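Local structure of conserved protein (Methanothermobacter thermautotrophicus, 1T57) at residues E41-R46 against D179-L184; E63-L68 against D99-R104; E151-A156 against F193-H198. The protein is of unknown function but binds flavin mononucleotide and magnesium ions, in an alpha/beta domain related to the C-terminal domain of pyruvate kinase. All blocks are in the same frame, centred on the assembly; numbering follows the deposited sequence.

Helix 36-50, near the N terminus, opens contact 1, which is closed only when strand 180-185 packs under it. Within that long excursion lies contact 2, where helix 95-104 settles beside helix 63-69 after strand 75-79 has been laid down. Contact 3 starts later, on helix 144-158, and ends at strand 196-204, so it crosses contact 1 along the chain but follows contact 2 in series. Contacts 1 and 2 belong to one side of the sheet and meet through Val43 and Leu68; contact 3 lies on the other side, joined to contact 1 by neighbouring strands 180-185 and 196-204. Contacts 2 and 3 both border FMN.

Contact 1: residues E41-R46 against D179-L184; sequences ELVGER and DTALVL
Val43 and Arg46 look down from helix 36-50 onto Ala181 and Val183 of strand 180-185, the helix-on-sheet packing of a three-layer alpha/beta/alpha fold. Val43 sets CG1 against Ala181 CB at 3.9 Å, and one turn on, Arg46 CG lies 4.1 Å from Val183 CG2. The spacing suits both elements: residues three apart on the helix meet residues two apart on the strand, whose side chains emerge on the same face. Alanine leaves room for the branched valine above it, where the backbones come within 7.2 Å at the CA atoms of Val43 and Ala181.

Leu182 and Leu184 face the opposite side, toward helix 144-158. Ile169 and Ile171 of strand 168-172 extend the apolar floor beneath the helix. At the start of the strand Asp179 and Thr180 form a classic beta bulge, both backbones bonding to Gly172.

Arginine serves here in two ways. Its aliphatic stem crosses Val183 at about a right angle, while bends at chi2 (69°) and chi3 (90°) swing the guanidinium away from the hydrocarbon, so that the buried charge is met: NE forms a salt bridge with Glu199 OE1, and NH2 a hydrogen bond to Lys24 O.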
loop_
_atom_site.group_PDB
_atom_site.type_symbol
_atom_site.label_atom_id
_atom_site.label_comp_id
_atom_site.label_asym_id
_atom_site.label_seq_id
_atom_site.Cartn_x
_atom_site.Cartn_y
_atom_site.Cartn_z
ATOM N N GLU A 41 -6.836 -37.649 15.369
ATOM C CA GLU A 41 -7.425 -38.914 14.934
ATOM C C GLU A 41 -7.947 -38.785 13.513
ATOM O O GLU A 41 -7.714 -39.649 12.655
ATOM C CB GLU A 41 -8.583 -39.339 15.844
ATOM C CG GLU A 41 -8.258 -39.343 17.317
ATOM C CD GLU A 41 -9.202 -40.215 18.114
ATOM O OE1 GLU A 41 -10.421 -40.205 17.815
ATOM O OE2 GLU A 41 -8.716 -40.904 19.040
ATOM N N LEU A 42 -8.651 -37.690 13.267
ATOM C CA LEU A 42 -9.208 -37.471 11.964
ATOM C C LEU A 42 -8.142 -37.403 10.894
ATOM O O LEU A 42 -8.343 -37.954 9.811
ATOM C CB LEU A 42 -10.081 -36.236 11.980
ATOM C CG LEU A 42 -11.366 -36.470 12.783
ATOM C CD1 LEU A 42 -12.193 -35.208 12.794
ATOM C CD2 LEU A 42 -12.162 -37.597 12.176
ATOM N N VAL A 43 -6.995 -36.778 11.177
ATOM C CA VAL A 43 -5.954 -36.715 10.146
ATOM C C VAL A 43 -5.450 -38.108 9.821
ATOM O O VAL A 43 -5.208 -38.422 8.649
ATOM C CB VAL A 43 -4.691 -35.847 10.521
ATOM C CG1 VAL A 43 -5.107 -34.520 11.104
ATOM C CG2 VAL A 43 -3.762 -36.616 11.441
ATOM N N GLY A 44 -5.282 -38.929 10.862
ATOM C CA GLY A 44 -4.799 -40.284 10.674
ATOM C C GLY A 44 -5.632 -40.956 9.609
ATOM O O GLY A 44 -5.111 -41.378 8.578
ATOM N N GLU A 45 -6.942 -41.004 9.852
ATOM C CA GLU A 45 -7.887 -41.638 8.942
ATOM C C GLU A 45 -7.796 -41.084 7.532
ATOM O O GLU A 45 -7.646 -41.839 6.573
ATOM C CB GLU A 45 -9.311 -41.474 9.486
ATOM C CG GLU A 45 -10.316 -42.514 9.014
ATOM C CD GLU A 45 -11.695 -42.303 9.621
ATOM O OE1 GLU A 45 -12.424 -43.303 9.808
ATOM O OE2 GLU A 45 -12.047 -41.139 9.911
ATOM N N ARG A 46 -7.882 -39.764 7.398
ATOM C CA ARG A 46 -7.840 -39.148 6.083
ATOM C C ARG A 46 -6.519 -39.405 5.396
ATOM O O ARG A 46 -6.469 -39.517 4.173
ATOM C CB ARG A 46 -8.097 -37.642 6.173
ATOM C CG ARG A 46 -7.990 -36.942 4.852
ATOM C CD ARG A 46 -9.121 -37.308 3.916
ATOM N NE ARG A 46 -10.253 -36.413 4.079
ATOM C CZ ARG A 46 -11.267 -36.626 4.907
ATOM N NH1 ARG A 46 -11.303 -37.716 5.659
ATOM N NH2 ARG A 46 -12.259 -35.749 4.975
ATOM N N ASP A 179 -7.070 -27.514 16.301
ATOM C CA ASP A 179 -8.506 -27.559 16.022
ATOM C C ASP A 179 -8.814 -27.407 14.521
ATOM O O ASP A 179 -9.970 -27.386 14.105
ATOM C CB ASP A 179 -9.250 -26.499 16.852
ATOM C CG ASP A 179 -8.778 -25.089 16.576
ATOM O OD1 ASP A 179 -9.152 -24.175 17.343
ATOM O OD2 ASP A 179 -8.036 -24.885 15.598
ATOM N N THR A 180 -7.767 -27.320 13.706
ATOM C CA THR A 180 -7.946 -27.197 12.270
ATOM C C THR A 180 -6.941 -28.026 11.513
ATOM O O THR A 180 -5.750 -28.000 11.804
ATOM C CB THR A 180 -7.772 -25.772 11.782
ATOM O OG1 THR A 180 -8.647 -24.904 12.500
ATOM C CG2 THR A 180 -8.091 -25.709 10.306
ATOM N N ALA A 181 -7.404 -28.774 10.527
ATOM C CA ALA A 181 -6.486 -29.591 9.739
ATOM C C ALA A 181 -6.984 -29.492 8.331
ATOM O O ALA A 181 -8.177 -29.624 8.089
ATOM C CB ALA A 181 -6.497 -31.036 10.206
ATOM N N LEU A 182 -6.069 -29.261 7.405
ATOM C CA LEU A 182 -6.433 -29.108 6.008
ATOM C C LEU A 182 -5.648 -30.048 5.103
ATOM O O LEU A 182 -4.593 -30.535 5.487
ATOM C CB LEU A 182 -6.202 -27.647 5.583
ATOM C CG LEU A 182 -7.373 -26.649 5.510
ATOM C CD1 LEU A 182 -8.226 -26.641 6.744
ATOM C CD2 LEU A 182 -6.783 -25.276 5.309
ATOM N N VAL A 183 -6.197 -30.320 3.920
ATOM C CA VAL A 183 -5.532 -31.142 2.921
ATOM C C VAL A 183 -5.215 -30.158 1.809
ATOM O O VAL A 183 -6.101 -29.570 1.184
ATOM C CB VAL A 183 -6.435 -32.242 2.406
ATOM C CG1 VAL A 183 -5.874 -32.823 1.127
ATOM C CG2 VAL A 183 -6.539 -33.320 3.464
ATOM N N LEU A 184 -3.937 -29.949 1.566
ATOM C CA LEU A 184 -3.571 -28.965 0.571
ATOM C C LEU A 184 -2.267 -29.272 -0.110
ATOM O O LEU A 184 -1.551 -30.223 0.241
ATOM C CB LEU A 184 -3.479 -27.596 1.251
ATOM C CG LEU A 184 -2.560 -27.558 2.488
ATOM C CD1 LEU A 184 -1.077 -27.786 2.088
ATOM C CD2 LEU A 184 -2.725 -26.222 3.221
#

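Contact 2: residues E63-L68 against D99-R104; sequences ETALRL and DALLER. With FMN (flavin mononucleotide), chain E.
The Arg104 guanidinium presents its edge to Leu66, whose CD2 lies in the plane of the group, 4.0 Å from Arg104 NE. Arg67 is used differently: its flat group folds back over its own helix, with Leu66 CB 3.5 Å above the plane and Glu63 O over the same face, both offset toward the rim. The two arginines touch different parts of Leu66, where segments 63-68 and 99-104 run nearly parallel, 24° apart in direction with a closest axis approach of 10.2 Å, as neighbouring helices do on one side of an alpha/beta sheet. Arg67 NH1 and Arg104 NH2 are 5.0 Å apart, and long, weak ion pairs to Glu70 probably ease the proximity of like charges.

Below the arginines the interface is hydrocarbon. Leu66 sends CG anti to the carbonyl carbon (chi1 -75°), which throws its branch across Leu101 at about a right angle; their modelled separation is too short to be trusted in detail. Ala65 is small enough to admit Leu101 CD2 at 3.7 Å, and both rest on Ser78 of strand 75-79.

The far side of helix 63-69 serves FMN. Its N-terminal end faces the phosphate, an orientation whose dipole would probably suit the anion; Glu63 N merely approaches FMN O1P (3.4 Å), being hydrogen-bonded to Ser61 OG. Thr64 OG1 lies 2.9 Å from FMN O2P and forms a weak hydrogen bond to FMN O4'.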
loop_
_atom_site.group_PDB
_atom_site.type_symbol
_atom_site.label_atom_id
_atom_site.label_comp_id
_atom_site.label_asym_id
_atom_site.label_seq_id
_atom_site.Cartn_x
_atom_site.Cartn_y
_atom_site.Cartn_z
ATOM N N GLU A 63 4.414 -30.165 22.075
ATOM C CA GLU A 63 3.502 -31.187 22.559
ATOM C C GLU A 63 2.722 -31.769 21.382
ATOM O O GLU A 63 2.909 -32.939 21.048
ATOM C CB GLU A 63 2.574 -30.609 23.638
ATOM C CG GLU A 63 1.844 -31.649 24.480
ATOM C CD GLU A 63 1.620 -31.194 25.927
ATOM O OE1 GLU A 63 1.150 -30.055 26.150
ATOM O OE2 GLU A 63 1.918 -31.983 26.853
ATOM N N THR A 64 1.901 -30.941 20.732
ATOM C CA THR A 64 1.084 -31.370 19.589
ATOM C C THR A 64 1.861 -32.187 18.569
ATOM O O THR A 64 1.366 -33.169 18.047
ATOM C CB THR A 64 0.492 -30.189 18.843
ATOM O OG1 THR A 64 0.175 -29.147 19.771
ATOM C CG2 THR A 64 -0.762 -30.631 18.117
ATOM N N ALA A 65 3.083 -31.760 18.279
ATOM C CA ALA A 65 3.940 -32.477 17.348
ATOM C C ALA A 65 4.138 -33.896 17.887
ATOM O O ALA A 65 3.953 -34.875 17.148
ATOM C CB ALA A 65 5.283 -31.768 17.230
ATOM N N LEU A 66 4.498 -33.996 19.174
ATOM C CA LEU A 66 4.727 -35.289 19.829
ATOM C C LEU A 66 3.576 -36.249 19.615
ATOM O O LEU A 66 3.761 -37.335 19.067
ATOM C CB LEU A 66 4.939 -35.110 21.327
ATOM C CG LEU A 66 6.288 -34.547 21.764
ATOM C CD1 LEU A 66 6.264 -34.306 23.268
ATOM C CD2 LEU A 66 7.395 -35.509 21.365
ATOM N N ARG A 67 2.382 -35.838 20.024
ATOM C CA ARG A 67 1.201 -36.670 19.858
ATOM C C ARG A 67 1.058 -37.173 18.428
ATOM O O ARG A 67 1.045 -38.381 18.175
ATOM C CB ARG A 67 -0.043 -35.881 20.265
ATOM C CG ARG A 67 0.025 -35.375 21.682
ATOM C CD ARG A 67 0.527 -36.489 22.601
ATOM N NE ARG A 67 1.353 -35.954 23.679
ATOM C CZ ARG A 67 2.558 -36.420 23.993
ATOM N NH1 ARG A 67 3.079 -37.437 23.312
ATOM N NH2 ARG A 67 3.248 -35.858 24.976
ATOM N N LEU A 68 0.971 -36.234 17.492
ATOM C CA LEU A 68 0.808 -36.578 16.091
ATOM C C LEU A 68 1.763 -37.654 15.592
ATOM O O LEU A 68 1.349 -38.574 14.892
ATOM C CB LEU A 68 0.964 -35.330 15.221
ATOM C CG LEU A 68 0.881 -35.664 13.735
ATOM C CD1 LEU A 68 -0.539 -36.005 13.390
ATOM C CD2 LEU A 68 1.362 -34.504 12.908
ATOM N N ASP A 99 14.918 -31.717 21.093
ATOM C CA ASP A 99 15.676 -32.943 21.155
ATOM C C ASP A 99 14.723 -34.135 21.104
ATOM O O ASP A 99 14.852 -34.982 20.224
ATOM C CB ASP A 99 16.522 -32.976 22.435
ATOM C CG ASP A 99 17.731 -32.045 22.370
ATOM O OD1 ASP A 99 17.551 -30.838 22.108
ATOM O OD2 ASP A 99 18.868 -32.517 22.591
ATOM N N ALA A 100 13.753 -34.184 22.021
ATOM C CA ALA A 100 12.780 -35.285 22.050
ATOM C C ALA A 100 12.198 -35.584 20.673
ATOM O O ALA A 100 12.201 -36.738 20.234
ATOM C CB ALA A 100 11.647 -34.988 23.046
ATOM N N LEU A 101 11.711 -34.542 19.996
ATOM C CA LEU A 101 11.110 -34.658 18.661
ATOM C C LEU A 101 12.082 -35.181 17.609
ATOM O O LEU A 101 11.780 -36.142 16.896
ATOM C CB LEU A 101 10.571 -33.299 18.204
ATOM C CG LEU A 101 9.118 -32.916 18.511
ATOM C CD1 LEU A 101 8.822 -33.006 19.991
ATOM C CD2 LEU A 101 8.906 -31.499 18.040
ATOM N N LEU A 102 13.239 -34.529 17.504
ATOM C CA LEU A 102 14.263 -34.926 16.545
ATOM C C LEU A 102 14.702 -36.355 16.760
ATOM O O LEU A 102 15.152 -37.017 15.827
ATOM C CB LEU A 102 15.486 -34.022 16.652
ATOM C CG LEU A 102 15.347 -32.679 15.946
ATOM C CD1 LEU A 102 16.600 -31.838 16.141
ATOM C CD2 LEU A 102 15.103 -32.946 14.473
ATOM N N GLU A 103 14.581 -36.807 18.004
ATOM C CA GLU A 103 14.931 -38.162 18.408
ATOM C C GLU A 103 13.926 -39.118 17.751
ATOM O O GLU A 103 14.263 -40.247 17.380
ATOM C CB GLU A 103 14.848 -38.270 19.934
ATOM C CG GLU A 103 15.916 -39.135 20.576
ATOM C CD GLU A 103 15.457 -40.552 20.820
ATOM O OE1 GLU A 103 14.399 -40.711 21.463
ATOM O OE2 GLU A 103 16.152 -41.498 20.382
ATOM N N ARG A 104 12.694 -38.635 17.595
ATOM C CA ARG A 104 11.611 -39.400 16.980
ATOM C C ARG A 104 11.651 -39.309 15.444
ATOM O O ARG A 104 10.938 -40.038 14.747
ATOM C CB ARG A 104 10.258 -38.877 17.477
ATOM C CG ARG A 104 10.213 -38.494 18.953
ATOM C CD ARG A 104 9.800 -39.637 19.869
ATOM N NE ARG A 104 8.910 -39.145 20.923
ATOM C CZ ARG A 104 8.572 -39.820 22.019
ATOM N NH1 ARG A 104 9.052 -41.038 22.238
ATOM N NH2 ARG A 104 7.727 -39.280 22.892
HETATM N N1 FMN E . -2.274 -19.839 16.981
HETATM C C2 FMN E . -3.308 -18.930 16.790
HETATM O O2 FMN E . -4.358 -19.056 17.390
HETATM N N3 FMN E . -3.283 -17.959 15.826
HETATM C C4 FMN E . -2.126 -17.717 15.130
HETATM O O4 FMN E . -2.152 -16.920 14.184
HETATM C C4A FMN E . -1.081 -18.632 15.279
HETATM N N5 FMN E . 0.080 -18.462 14.559
HETATM C C5A FMN E . 0.970 -19.509 14.503
HETATM C C6 FMN E . 2.123 -19.325 13.758
HETATM C C7 FMN E . 3.113 -20.267 13.755
HETATM C C7M FMN E . 4.345 -19.939 12.975
HETATM C C8 FMN E . 3.188 -21.144 14.831
HETATM C C8M FMN E . 4.338 -22.128 14.952
HETATM C C9 FMN E . 2.051 -21.323 15.617
HETATM C C9A FMN E . 0.887 -20.577 15.402
HETATM N N10 FMN E . -0.155 -20.597 16.339
HETATM C C10 FMN E . -1.200 -19.727 16.155
HETATM C "C1'" FMN E . -0.305 -21.691 17.374
HETATM C "C2'" FMN E . -0.747 -22.956 16.693
HETATM O "O2'" FMN E . -1.911 -22.661 15.912
HETATM C "C3'" FMN E . -1.124 -24.014 17.705
HETATM O "O3'" FMN E . -2.095 -23.536 18.585
HETATM C "C4'" FMN E . -0.044 -24.873 18.386
HETATM O "O4'" FMN E . -0.784 -25.885 19.028
HETATM C "C5'" FMN E . 0.803 -24.446 19.565
HETATM O "O5'" FMN E . 1.420 -25.659 19.932
HETATM P P FMN E . 1.492 -26.367 21.375
HETATM O O1P FMN E . 2.545 -27.415 21.273
HETATM O O2P FMN E . 0.158 -27.010 21.801
HETATM O O3P FMN E . 1.912 -25.276 22.369
#

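Contact 3: residues E151-A156 against F193-H198; sequences EIAIMA and FDLRIH. With FMN (flavin mononucleotide), chain E.
Leu195 meets Ala153 and Ile154 of helix 144-158, and it does so from a chain that is tied to other subunits before and after it. Phe193 comes first, packed against Glu137 of the second subunit and Arg125 of the third; Asp194 next makes a salt bridge to Lys88 of that third subunit. Leu195 then turns inward. With CG anti to the backbone N (chi1 -168°), the side chain extends toward the helix and places CD1 3.9 Å from Ile154 CG1 and 4.3 Å from Ala153 CB. Ile154 and Leu195 cross at about a right angle, and the small Ala153 leaves space for Leu195 CD1 to sit against the helix beside Ile154.

The strand begins at Arg196, which hydrogen-bonds Pro206 O and Arg140 O of the second subunit. Ile197 lies on Phe146 and Leu182 and also meets Val142 of the second subunit; the backbone of His198 pairs with Val183.

The helix carries a second, different face to the flavin. There Glu151 OE2 lies 3.6 Å from FMN C6 while forming a salt bridge with Lys147, and OE1 accepts a hydrogen bond from Leu115 N. Met155, present as selenomethionine, brings SE to 3.9 Å from FMN C7M. The join between Leu195 and the helix is thus nondirectional hydrocarbon contact, while the charged side chains of Asp194 and Arg196 bond to neighbouring subunits.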
loop_
_atom_site.group_PDB
_atom_site.type_symbol
_atom_site.label_atom_id
_atom_site.label_comp_id
_atom_site.label_asym_id
_atom_site.label_seq_id
_atom_site.Cartn_x
_atom_site.Cartn_y
_atom_site.Cartn_z
ATOM N N GLU A 151 -0.134 -20.860 6.303
ATOM C CA GLU A 151 1.093 -20.200 6.729
ATOM C C GLU A 151 2.250 -21.167 6.970
ATOM O O GLU A 151 3.358 -20.979 6.467
ATOM C CB GLU A 151 0.844 -19.389 7.999
ATOM C CG GLU A 151 2.066 -18.565 8.402
ATOM C CD GLU A 151 1.815 -17.591 9.546
ATOM O OE1 GLU A 151 2.301 -16.441 9.452
ATOM O OE2 GLU A 151 1.156 -17.960 10.543
ATOM N N ILE A 152 2.011 -22.192 7.773
ATOM C CA ILE A 152 3.086 -23.133 8.025
ATOM C C ILE A 152 3.355 -23.927 6.733
ATOM O O ILE A 152 4.465 -24.416 6.513
ATOM C CB ILE A 152 2.768 -24.086 9.255
ATOM C CG1 ILE A 152 1.390 -24.737 9.134
ATOM C CG2 ILE A 152 2.721 -23.298 10.556
ATOM C CD1 ILE A 152 1.169 -25.895 10.102
ATOM N N ALA A 153 2.361 -24.029 5.856
ATOM C CA ALA A 153 2.589 -24.778 4.618
ATOM C C ALA A 153 3.640 -24.047 3.789
ATOM O O ALA A 153 4.565 -24.658 3.285
ATOM C CB ALA A 153 1.252 -24.969 3.809
ATOM N N ILE A 154 3.494 -22.729 3.695
ATOM C CA ILE A 154 4.425 -21.870 2.976
ATOM C C ILE A 154 5.824 -21.929 3.614
ATOM O O ILE A 154 6.819 -22.149 2.946
ATOM C CB ILE A 154 3.901 -20.399 2.970
ATOM C CG1 ILE A 154 2.685 -20.268 2.060
ATOM C CG2 ILE A 154 4.963 -19.481 2.520
ATOM C CD1 ILE A 154 1.850 -19.022 2.300
HETATM N N MSE A 155 5.894 -21.733 4.911
HETATM C CA MSE A 155 7.185 -21.785 5.584
HETATM C C MSE A 155 7.932 -23.112 5.335
HETATM O O MSE A 155 9.116 -23.126 5.025
HETATM C CB MSE A 155 6.977 -21.592 7.082
HETATM C CG MSE A 155 6.148 -20.362 7.426
HETATM SE SE MSE A 155 5.805 -20.184 9.358
HETATM C CE MSE A 155 3.971 -20.600 9.450
ATOM N N ALA A 156 7.229 -24.223 5.486
ATOM C CA ALA A 156 7.843 -25.534 5.314
ATOM C C ALA A 156 8.341 -25.740 3.896
ATOM O O ALA A 156 9.384 -26.356 3.696
ATOM C CB ALA A 156 6.856 -26.636 5.701
ATOM N N PHE A 193 0.134 -17.667 -4.436
ATOM C CA PHE A 193 -1.195 -17.863 -4.955
ATOM C C PHE A 193 -1.344 -19.105 -5.777
ATOM O O PHE A 193 -2.344 -19.284 -6.438
ATOM C CB PHE A 193 -1.663 -16.604 -5.680
ATOM C CG PHE A 193 -1.903 -15.464 -4.735
ATOM C CD1 PHE A 193 -2.851 -15.580 -3.714
ATOM C CD2 PHE A 193 -1.147 -14.303 -4.809
ATOM C CE1 PHE A 193 -3.026 -14.552 -2.789
ATOM C CE2 PHE A 193 -1.318 -13.267 -3.884
ATOM C CZ PHE A 193 -2.261 -13.398 -2.875
ATOM N N ASP A 194 -0.346 -19.977 -5.686
ATOM C CA ASP A 194 -0.375 -21.278 -6.334
ATOM C C ASP A 194 -0.695 -22.333 -5.244
ATOM O O ASP A 194 -0.669 -23.547 -5.492
ATOM C CB ASP A 194 0.977 -21.619 -6.954
ATOM C CG ASP A 194 1.198 -20.968 -8.301
ATOM O OD1 ASP A 194 0.467 -20.001 -8.641
ATOM O OD2 ASP A 194 2.119 -21.437 -9.018
ATOM N N LEU A 195 -0.992 -21.867 -4.036
ATOM C CA LEU A 195 -1.302 -22.774 -2.936
ATOM C C LEU A 195 -2.738 -23.221 -3.095
ATOM O O LEU A 195 -3.620 -22.407 -3.312
ATOM C CB LEU A 195 -1.109 -22.069 -1.602
ATOM C CG LEU A 195 -1.131 -23.036 -0.428
ATOM C CD1 LEU A 195 -0.235 -22.488 0.687
ATOM C CD2 LEU A 195 -2.581 -23.260 0.030
ATOM N N ARG A 196 -2.975 -24.520 -2.993
ATOM C CA ARG A 196 -4.323 -25.022 -3.202
ATOM C C ARG A 196 -4.876 -25.716 -1.976
ATOM O O ARG A 196 -4.210 -26.582 -1.387
ATOM C CB ARG A 196 -4.380 -25.994 -4.413
ATOM C CG ARG A 196 -3.926 -25.415 -5.767
ATOM C CD ARG A 196 -4.774 -24.157 -6.141
ATOM N NE ARG A 196 -6.223 -24.414 -6.111
ATOM C CZ ARG A 196 -7.161 -23.454 -6.116
ATOM N NH1 ARG A 196 -6.813 -22.172 -6.152
ATOM N NH2 ARG A 196 -8.449 -23.764 -6.062
ATOM N N ILE A 197 -6.094 -25.326 -1.595
ATOM C CA ILE A 197 -6.742 -25.933 -0.462
ATOM C C ILE A 197 -7.738 -26.945 -1.016
ATOM O O ILE A 197 -8.694 -26.591 -1.700
ATOM C CB ILE A 197 -7.418 -24.864 0.415
ATOM C CG1 ILE A 197 -6.322 -23.993 1.046
ATOM C CG2 ILE A 197 -8.283 -25.529 1.491
ATOM C CD1 ILE A 197 -6.820 -22.957 2.012
ATOM N N HIS A 198 -7.497 -28.208 -0.699
ATOM C CA HIS A 198 -8.328 -29.312 -1.184
ATOM C C HIS A 198 -9.488 -29.804 -0.284
ATOM O O HIS A 198 -10.651 -29.788 -0.698
ATOM C CB HIS A 198 -7.399 -30.476 -1.555
ATOM C CG HIS A 198 -6.346 -30.112 -2.565
ATOM N ND1 HIS A 198 -5.039 -30.538 -2.463
ATOM C CD2 HIS A 198 -6.423 -29.405 -3.720
ATOM C CE1 HIS A 198 -4.353 -30.115 -3.513
ATOM N NE2 HIS A 198 -5.169 -29.426 -4.289
HETATM N N1 FMN E . -2.274 -19.839 16.981
HETATM C C2 FMN E . -3.308 -18.930 16.790
HETATM O O2 FMN E . -4.358 -19.056 17.390
HETATM N N3 FMN E . -3.283 -17.959 15.826
HETATM C C4 FMN E . -2.126 -17.717 15.130
HETATM O O4 FMN E . -2.152 -16.920 14.184
HETATM C C4A FMN E . -1.081 -18.632 15.279
HETATM N N5 FMN E . 0.080 -18.462 14.559
HETATM C C5A FMN E . 0.970 -19.509 14.503
HETATM C C6 FMN E . 2.123 -19.325 13.758
HETATM C C7 FMN E . 3.113 -20.267 13.755
HETATM C C7M FMN E . 4.345 -19.939 12.975
HETATM C C8 FMN E . 3.188 -21.144 14.831
HETATM C C8M FMN E . 4.338 -22.128 14.952
HETATM C C9 FMN E . 2.051 -21.323 15.617
HETATM C C9A FMN E . 0.887 -20.577 15.402
HETATM N N10 FMN E . -0.155 -20.597 16.339
HETATM C C10 FMN E . -1.200 -19.727 16.155
HETATM C "C1'" FMN E . -0.305 -21.691 17.374
HETATM C "C2'" FMN E . -0.747 -22.956 16.693
HETATM O "O2'" FMN E . -1.911 -22.661 15.912
HETATM C "C3'" FMN E . -1.124 -24.014 17.705
HETATM O "O3'" FMN E . -2.095 -23.536 18.585
HETATM C "C4'" FMN E . -0.044 -24.873 18.386
HETATM O "O4'" FMN E . -0.784 -25.885 19.028
HETATM C "C5'" FMN E . 0.803 -24.446 19.565
HETATM O "O5'" FMN E . 1.420 -25.659 19.932
HETATM P P FMN E . 1.492 -26.367 21.375
HETATM O O1P FMN E . 2.545 -27.415 21.273
HETATM O O2P FMN E . 0.158 -27.010 21.801
HETATM O O3P FMN E . 1.912 -25.276 22.369
#